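Local coordinates for CRISPR-associated protein, Cse2 family (Thermobifida fusca, PDB 4H79) that probably binds nucleic acid as the CasB (Cse2) subunit of the type I-E CRISPR Cascade complex, at residues Ala44-Gly49 / Gly62-Asp67; Asp67-Asp72 / Glu82-Ser87; Trp112-Ala117 / Gln149-Ile154. All coordinates share one frame; numbering follows the deposited sequence.

All three contacts join helices of one all-helical Cse2 chain, and they follow one another in series, each closing before the next opens. Interactions 1 and 2 are neighbours, their centres about 13 Å apart: they share Asp67, the short helices 61-64 and 67-71 are consecutive, and Leu65 between them packs with its CD1 on both Tyr70 and Glu85. Helix 80-99 ties the two together, since it carries one side of interaction 2 and also touches Leu46 and Ile64 of interaction 1. Interaction 3 lies deeper, about 21 and about 22 Å from the other two between centres, where helix 114-119 meets helix 144-160. Leu94 of helix 80-99 touches Leu151 there, so the same long helix borders all three.

Interaction 1 of 3, residues Ala44-Gly49 / Gly62-Asp67; sequences ARLRRG and GLILDD
Leu46 meets Ile64 through a single methyl: CD2 of Leu46 comes within 3.6 Å of Ile64 CG1 and lies almost as near Ile64 CD1, bearing on the outer arm of the isoleucine where the two side chains cross at a slant. Ile64 CG1 stands opposite its carbonyl carbon (chi1 -58°), and with chi2 at 170° the arm runs out straight to CD1, setting both arm carbons within contact of the leucine methyl. The second pair is more superficial. Arg45 is extended as far as CD and then bends at chi3 (80°), which brings its guanidinium over Leu63; CD1 of Leu63 sits above one face, near the rim, 3.8 Å from Arg45 NH1. The two side chains cross at about a right angle, and the leucine meets the arginine by van der Waals contact with no hydrogen bond between them. Leu63 is poorly ordered, so this edge is less sharply defined than the leucine-isoleucine pair. The contact thus grades from buried hydrocarbon to an exposed charged group. It joins the C-terminal part of helix 37-49 to the short helix 61-64, with helix 80-99 alongside both: Leu46 touches Ala96 and Ile64 touches His89.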
# COMPACT_ATOMS: atom_id res chain seq x y z
N ALA A 44 8.15 -8.19 -10.73
CA ALA A 44 9.53 -7.69 -11.00
C ALA A 44 9.50 -6.38 -11.76
O ALA A 44 10.30 -5.42 -11.47
CB ALA A 44 10.30 -8.71 -11.85
N ARG A 45 8.64 -6.30 -12.77
CA ARG A 45 8.56 -4.99 -13.54
C ARG A 45 8.05 -3.82 -12.68
O ARG A 45 8.55 -2.67 -12.83
CB ARG A 45 7.64 -5.16 -14.77
CG ARG A 45 8.32 -6.05 -15.85
CD ARG A 45 7.36 -6.45 -16.97
NE ARG A 45 7.24 -5.32 -17.89
CZ ARG A 45 6.24 -5.15 -18.76
NH1 ARG A 45 5.25 -6.05 -18.84
NH2 ARG A 45 6.22 -4.07 -19.53
N LEU A 46 7.09 -4.10 -11.79
CA LEU A 46 6.63 -3.10 -10.83
C LEU A 46 7.78 -2.60 -9.92
O LEU A 46 7.95 -1.37 -9.74
CB LEU A 46 5.53 -3.63 -9.95
CG LEU A 46 4.14 -3.72 -10.67
CD1 LEU A 46 3.22 -4.63 -9.89
CD2 LEU A 46 3.54 -2.35 -10.92
N ARG A 47 8.59 -3.53 -9.38
CA ARG A 47 9.76 -3.07 -8.65
C ARG A 47 10.74 -2.25 -9.48
O ARG A 47 11.31 -1.27 -9.01
CB ARG A 47 10.50 -4.29 -8.03
CG ARG A 47 9.65 -4.92 -6.87
CD ARG A 47 10.55 -6.04 -6.19
NE ARG A 47 11.02 -7.10 -7.14
CZ ARG A 47 10.34 -8.23 -7.42
NH1 ARG A 47 9.14 -8.42 -6.85
NH2 ARG A 47 10.85 -9.15 -8.22
N ARG A 48 10.99 -2.65 -10.72
CA ARG A 48 11.98 -1.96 -11.54
C ARG A 48 11.43 -0.58 -11.90
O ARG A 48 12.21 0.38 -12.11
CB ARG A 48 12.28 -2.80 -12.81
CG ARG A 48 13.27 -2.16 -13.79
CD ARG A 48 14.00 -3.23 -14.64
NE ARG A 48 13.09 -3.99 -15.52
CZ ARG A 48 12.62 -3.53 -16.67
NH1 ARG A 48 11.84 -4.32 -17.41
NH2 ARG A 48 12.93 -2.28 -17.07
N GLY A 49 10.10 -0.47 -12.00
CA GLY A 49 9.42 0.84 -12.24
C GLY A 49 9.34 1.81 -11.07
O GLY A 49 8.99 2.99 -11.27
N GLY A 62 -1.23 -1.01 -18.09
CA GLY A 62 -2.06 -2.19 -18.38
C GLY A 62 -1.91 -3.35 -17.41
O GLY A 62 -2.84 -4.16 -17.28
N LEU A 63 -0.76 -3.42 -16.72
CA LEU A 63 -0.50 -4.43 -15.69
C LEU A 63 -1.20 -4.07 -14.39
O LEU A 63 -1.73 -4.93 -13.70
CB LEU A 63 1.00 -4.55 -15.34
CG LEU A 63 2.10 -4.89 -16.35
CD1 LEU A 63 3.48 -4.60 -15.75
CD2 LEU A 63 1.96 -6.36 -16.74
N ILE A 64 -1.15 -2.80 -14.05
CA ILE A 64 -1.72 -2.35 -12.81
C ILE A 64 -3.24 -2.25 -13.00
O ILE A 64 -3.99 -2.90 -12.25
CB ILE A 64 -1.12 -1.00 -12.39
CG1 ILE A 64 0.39 -1.11 -12.25
CG2 ILE A 64 -1.69 -0.51 -11.07
CD1 ILE A 64 1.05 0.23 -12.09
N LEU A 65 -3.67 -1.48 -14.01
CA LEU A 65 -5.06 -0.95 -14.10
C LEU A 65 -5.78 -1.44 -15.35
O LEU A 65 -5.33 -1.22 -16.45
CB LEU A 65 -5.06 0.59 -14.11
CG LEU A 65 -4.54 1.35 -12.89
CD1 LEU A 65 -4.65 2.84 -13.14
CD2 LEU A 65 -5.39 0.96 -11.70
N ASP A 66 -6.89 -2.12 -15.17
CA ASP A 66 -7.70 -2.58 -16.33
C ASP A 66 -9.10 -1.99 -16.20
O ASP A 66 -9.39 -1.22 -15.26
CB ASP A 66 -7.74 -4.12 -16.44
CG ASP A 66 -8.32 -4.79 -15.18
OD1 ASP A 66 -7.60 -5.56 -14.54
OD2 ASP A 66 -9.48 -4.54 -14.80
N ASP A 67 -9.98 -2.40 -17.11
CA ASP A 67 -11.30 -1.71 -17.26
C ASP A 67 -12.13 -1.85 -15.98
O ASP A 67 -13.02 -1.01 -15.72
CB ASP A 67 -12.07 -2.25 -18.48
CG ASP A 67 -12.05 -3.78 -18.56
OD1 ASP A 67 -10.96 -4.41 -18.54
OD2 ASP A 67 -13.13 -4.35 -18.64

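Interaction 2 of 3, residues Asp67-Asp72 / Glu82-Ser87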
# COMPACT_ATOMS: atom_id res chain seq x y z
N ASP A 67 -9.98 -2.40 -17.11
CA ASP A 67 -11.30 -1.71 -17.26
C ASP A 67 -12.13 -1.85 -15.98
O ASP A 67 -13.02 -1.01 -15.72
CB ASP A 67 -12.07 -2.25 -18.48
CG ASP A 67 -12.05 -3.78 -18.56
OD1 ASP A 67 -10.96 -4.41 -18.54
OD2 ASP A 67 -13.13 -4.35 -18.64
N ARG A 68 -11.84 -2.86 -15.15
CA ARG A 68 -12.62 -3.05 -13.91
C ARG A 68 -12.44 -1.86 -12.97
O ARG A 68 -13.36 -1.50 -12.25
CB ARG A 68 -12.23 -4.36 -13.19
CG ARG A 68 -12.65 -5.62 -13.98
CD ARG A 68 -12.12 -6.87 -13.29
NE ARG A 68 -10.65 -6.81 -13.24
CZ ARG A 68 -9.87 -7.63 -12.52
NH1 ARG A 68 -10.40 -8.58 -11.78
NH2 ARG A 68 -8.55 -7.49 -12.54
N PHE A 69 -11.25 -1.25 -13.01
CA PHE A 69 -10.94 -0.06 -12.19
C PHE A 69 -11.79 1.15 -12.57
O PHE A 69 -12.29 1.89 -11.68
CB PHE A 69 -9.42 0.27 -12.30
CG PHE A 69 -9.00 1.52 -11.58
CD1 PHE A 69 -8.77 1.55 -10.19
CD2 PHE A 69 -8.77 2.67 -12.29
CE1 PHE A 69 -8.36 2.72 -9.56
CE2 PHE A 69 -8.35 3.84 -11.67
CZ PHE A 69 -8.15 3.88 -10.30
N TYR A 70 -11.97 1.36 -13.89
CA TYR A 70 -12.70 2.54 -14.42
C TYR A 70 -14.21 2.32 -14.41
O TYR A 70 -14.97 3.28 -14.32
CB TYR A 70 -12.24 2.91 -15.86
CG TYR A 70 -10.74 3.20 -15.87
CD1 TYR A 70 -10.27 4.45 -15.45
CD2 TYR A 70 -9.79 2.22 -16.24
CE1 TYR A 70 -8.92 4.73 -15.45
CE2 TYR A 70 -8.42 2.51 -16.23
CZ TYR A 70 -8.02 3.78 -15.81
OH TYR A 70 -6.71 4.17 -15.76
N ALA A 71 -14.63 1.05 -14.51
CA ALA A 71 -16.05 0.74 -14.82
C ALA A 71 -17.01 1.09 -13.67
O ALA A 71 -18.17 1.36 -13.91
CB ALA A 71 -16.21 -0.72 -15.21
N ASP A 72 -16.53 1.00 -12.43
CA ASP A 72 -17.36 1.29 -11.28
C ASP A 72 -17.09 2.69 -10.68
O ASP A 72 -17.72 3.05 -9.70
CB ASP A 72 -17.22 0.18 -10.21
CG ASP A 72 -18.32 -0.87 -10.30
OD1 ASP A 72 -19.23 -0.77 -11.16
OD2 ASP A 72 -18.27 -1.82 -9.49
N GLU A 82 -6.57 11.05 -11.66
CA GLU A 82 -5.11 10.93 -11.72
C GLU A 82 -4.54 10.51 -10.38
O GLU A 82 -3.53 9.79 -10.34
CB GLU A 82 -4.49 12.28 -12.06
CG GLU A 82 -3.30 12.30 -13.01
CD GLU A 82 -3.24 13.60 -13.81
OE1 GLU A 82 -4.17 14.44 -13.69
OE2 GLU A 82 -2.27 13.79 -14.59
N VAL A 83 -5.12 11.05 -9.29
CA VAL A 83 -4.67 10.74 -7.94
C VAL A 83 -5.04 9.28 -7.62
O VAL A 83 -4.23 8.55 -7.09
CB VAL A 83 -5.21 11.72 -6.88
CG1 VAL A 83 -4.86 11.24 -5.49
CG2 VAL A 83 -4.63 13.13 -7.12
N ALA A 84 -6.26 8.85 -7.97
CA ALA A 84 -6.69 7.46 -7.77
C ALA A 84 -5.81 6.48 -8.53
O ALA A 84 -5.43 5.44 -7.99
CB ALA A 84 -8.13 7.30 -8.19
N GLU A 85 -5.50 6.81 -9.79
CA GLU A 85 -4.58 5.97 -10.59
C GLU A 85 -3.19 5.91 -9.96
O GLU A 85 -2.56 4.83 -9.83
CB GLU A 85 -4.45 6.52 -12.00
CG GLU A 85 -5.67 6.34 -12.87
CD GLU A 85 -5.49 6.95 -14.25
OE1 GLU A 85 -4.65 7.87 -14.46
OE2 GLU A 85 -6.20 6.54 -15.17
N ASN A 86 -2.69 7.08 -9.56
CA ASN A 86 -1.42 7.12 -8.84
C ASN A 86 -1.40 6.34 -7.49
O ASN A 86 -0.42 5.63 -7.15
CB ASN A 86 -0.97 8.57 -8.66
CG ASN A 86 0.49 8.67 -8.25
OD1 ASN A 86 1.36 7.85 -8.67
ND2 ASN A 86 0.78 9.64 -7.40
N SER A 87 -2.49 6.44 -6.75
CA SER A 87 -2.64 5.68 -5.50
C SER A 87 -2.60 4.19 -5.74
O SER A 87 -1.94 3.48 -4.97
CB SER A 87 -3.92 6.07 -4.77
OG SER A 87 -3.90 7.47 -4.48
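A short helix, 67-71, packs here against the early part of the long helix 80-99; the two segments run roughly antiparallel, at 142°, with their axes 12.2 Å apart. Two aromatic side chains bridge that gap. Phe69 swings its ring away from its own amide N (chi1 176°) and across to helix 80-99, where Phe69 CZ lies 4.0 Å from Ala84 CB and Phe69 CE2 lies 3.9 Å from Glu85 CG. The edge of the Phe69 ring, at CD2, points onto the face of the Tyr70 ring, over its centre. The Tyr70 hydroxyl donates a very short hydrogen bond, OH to Glu85 OE2 at 2.5 Å, a length to be read with caution. That carboxylate oxygen lies at the edge of the tyrosine ring, near its plane, while the carboxylate itself is turned 87° from the ring. Glu85 reaches the hydroxyl with its chain extended beyond CG. Trp16 and Phe20 of helix 16-33 also meet the Phe69 ring. With an alanine at Glu85, the Tyr70 hydroxyl is likely to lose this acceptor and a gap to open beside Phe69 CE2. Polar and apolar contacts are therefore joined in one glutamate: its methylene carbon packs against the phenylalanine while its carboxylate, probably charged, accepts from the tyrosine hydroxyl.

Interaction 3 of 3, residues Trp112-Ala117 / Gln149-Ile154; sequences WGLGEA and QRLREI
This is a purely apolar contact in the interior of the helical fold, about 8 Å from the centre of the chain, between the start of helix 114-119 and the middle of helix 144-160. One residue, Leu114, supplies the whole of one side. Its two methyls divide the work: CD2 meets CD2 of Leu151 at 3.6 Å, a methyl-to-methyl approach, while CD1 lies at the looser distance of 4.1 Å from Ile154 CG2. Leu114 holds CG anti to its backbone N (chi1 -177°), and chi2 of 70° turns the fork so that CD2 faces Leu151 and CD1 faces Ile154. Leu151 and Ile154 are three positions apart and so present neighbouring side chains on the same side of helix 144-160. On Ile154 it is the branch methyl CG2, rather than the longer CG1 arm, that makes the contact. Only carbon atoms meet, and no hydrogen bond crosses between the segments. Gly113 takes the N-cap position just ahead of Leu114, and its carbonyl receives the Ala117 amide in the first turn, placing Leu114 right where the helix begins. Val138 of helix 129-138 touches both Leu151 and Ile154, Phe135 of that helix touches Leu114, and Leu165 adds to the packing from a loop. A branched leucine set between an i and i+3 pair, with side chains from further helices closing round it, is ordinary hydrophobic-core packing in an all-helical protein such as this Cse2 family member.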
# COMPACT_ATOMS: atom_id res chain seq x y z
N TRP A 112 -5.22 -5.84 8.00
CA TRP A 112 -3.93 -5.35 8.55
C TRP A 112 -3.68 -3.86 8.24
O TRP A 112 -3.19 -3.49 7.12
CB TRP A 112 -2.77 -6.19 8.01
CG TRP A 112 -2.67 -7.50 8.69
CD1 TRP A 112 -3.39 -8.68 8.44
CD2 TRP A 112 -1.83 -7.79 9.87
NE1 TRP A 112 -3.00 -9.67 9.35
CE2 TRP A 112 -2.07 -9.19 10.22
CE3 TRP A 112 -0.91 -7.03 10.63
CZ2 TRP A 112 -1.40 -9.82 11.30
CZ3 TRP A 112 -0.27 -7.65 11.71
CH2 TRP A 112 -0.49 -9.02 12.03
N GLY A 113 -3.98 -3.00 9.20
CA GLY A 113 -3.74 -1.54 9.04
C GLY A 113 -2.24 -1.26 9.16
O GLY A 113 -1.49 -2.05 9.79
N LEU A 114 -1.79 -0.15 8.54
CA LEU A 114 -0.37 0.19 8.58
C LEU A 114 0.19 0.43 10.02
O LEU A 114 1.31 0.01 10.34
CB LEU A 114 -0.05 1.39 7.73
CG LEU A 114 1.43 1.79 7.62
CD1 LEU A 114 2.16 0.76 6.81
CD2 LEU A 114 1.51 3.15 6.87
N GLY A 115 -0.59 1.10 10.86
CA GLY A 115 -0.16 1.39 12.26
C GLY A 115 0.01 0.08 13.04
O GLY A 115 1.05 -0.13 13.73
N GLU A 116 -0.96 -0.84 12.91
CA GLU A 116 -0.88 -2.16 13.58
C GLU A 116 0.34 -2.94 13.08
O GLU A 116 1.04 -3.57 13.88
CB GLU A 116 -2.11 -3.02 13.31
CG GLU A 116 -3.38 -2.46 13.95
CD GLU A 116 -4.15 -1.45 13.03
OE1 GLU A 116 -3.59 -0.71 12.14
OE2 GLU A 116 -5.38 -1.39 13.22
N ALA A 117 0.58 -2.93 11.77
CA ALA A 117 1.73 -3.67 11.19
C ALA A 117 3.02 -3.10 11.70
O ALA A 117 3.96 -3.85 12.12
CB ALA A 117 1.68 -3.61 9.64
N GLN A 149 8.02 7.22 -1.24
CA GLN A 149 9.43 6.90 -0.83
C GLN A 149 9.44 6.54 0.67
O GLN A 149 10.13 5.60 1.07
CB GLN A 149 10.42 8.07 -1.04
CG GLN A 149 10.73 8.31 -2.52
CD GLN A 149 11.35 9.67 -2.88
OE1 GLN A 149 11.22 10.64 -2.14
NE2 GLN A 149 12.00 9.74 -4.03
N ARG A 150 8.68 7.30 1.48
CA ARG A 150 8.63 7.06 2.94
C ARG A 150 7.94 5.74 3.21
O ARG A 150 8.38 4.98 4.07
CB ARG A 150 8.03 8.21 3.74
CG ARG A 150 8.99 9.42 3.72
CD ARG A 150 8.23 10.66 4.17
NE ARG A 150 9.07 11.85 4.01
CZ ARG A 150 8.80 13.02 4.57
NH1 ARG A 150 7.72 13.16 5.35
NH2 ARG A 150 9.61 14.05 4.35
N LEU A 151 6.85 5.46 2.50
CA LEU A 151 6.18 4.17 2.70
C LEU A 151 7.09 2.98 2.30
O LEU A 151 7.05 1.91 2.87
CB LEU A 151 4.88 4.11 1.88
CG LEU A 151 3.71 4.88 2.57
CD1 LEU A 151 2.53 5.11 1.61
CD2 LEU A 151 3.29 4.26 3.93
N ARG A 152 7.84 3.15 1.23
CA ARG A 152 8.73 2.07 0.77
C ARG A 152 9.71 1.64 1.91
O ARG A 152 9.99 0.44 2.11
CB ARG A 152 9.48 2.55 -0.50
CG ARG A 152 10.46 1.55 -1.02
CD ARG A 152 11.34 2.06 -2.19
NE ARG A 152 11.94 0.87 -2.83
CZ ARG A 152 12.76 -0.03 -2.26
NH1 ARG A 152 13.21 -1.10 -2.96
NH2 ARG A 152 13.17 0.13 -1.00
N GLU A 153 10.24 2.62 2.63
CA GLU A 153 11.19 2.30 3.74
C GLU A 153 10.49 1.45 4.80
O GLU A 153 11.06 0.53 5.35
CB GLU A 153 11.76 3.58 4.40
CG GLU A 153 12.56 4.47 3.43
CD GLU A 153 12.95 5.84 4.03
OE1 GLU A 153 12.55 6.16 5.20
OE2 GLU A 153 13.68 6.63 3.35
N ILE A 154 9.23 1.79 5.09
CA ILE A 154 8.44 1.06 6.11
C ILE A 154 8.13 -0.35 5.60
O ILE A 154 8.28 -1.33 6.33
CB ILE A 154 7.11 1.78 6.41
CG1 ILE A 154 7.35 3.20 7.08
CG2 ILE A 154 6.25 0.89 7.27
CD1 ILE A 154 8.02 3.09 8.45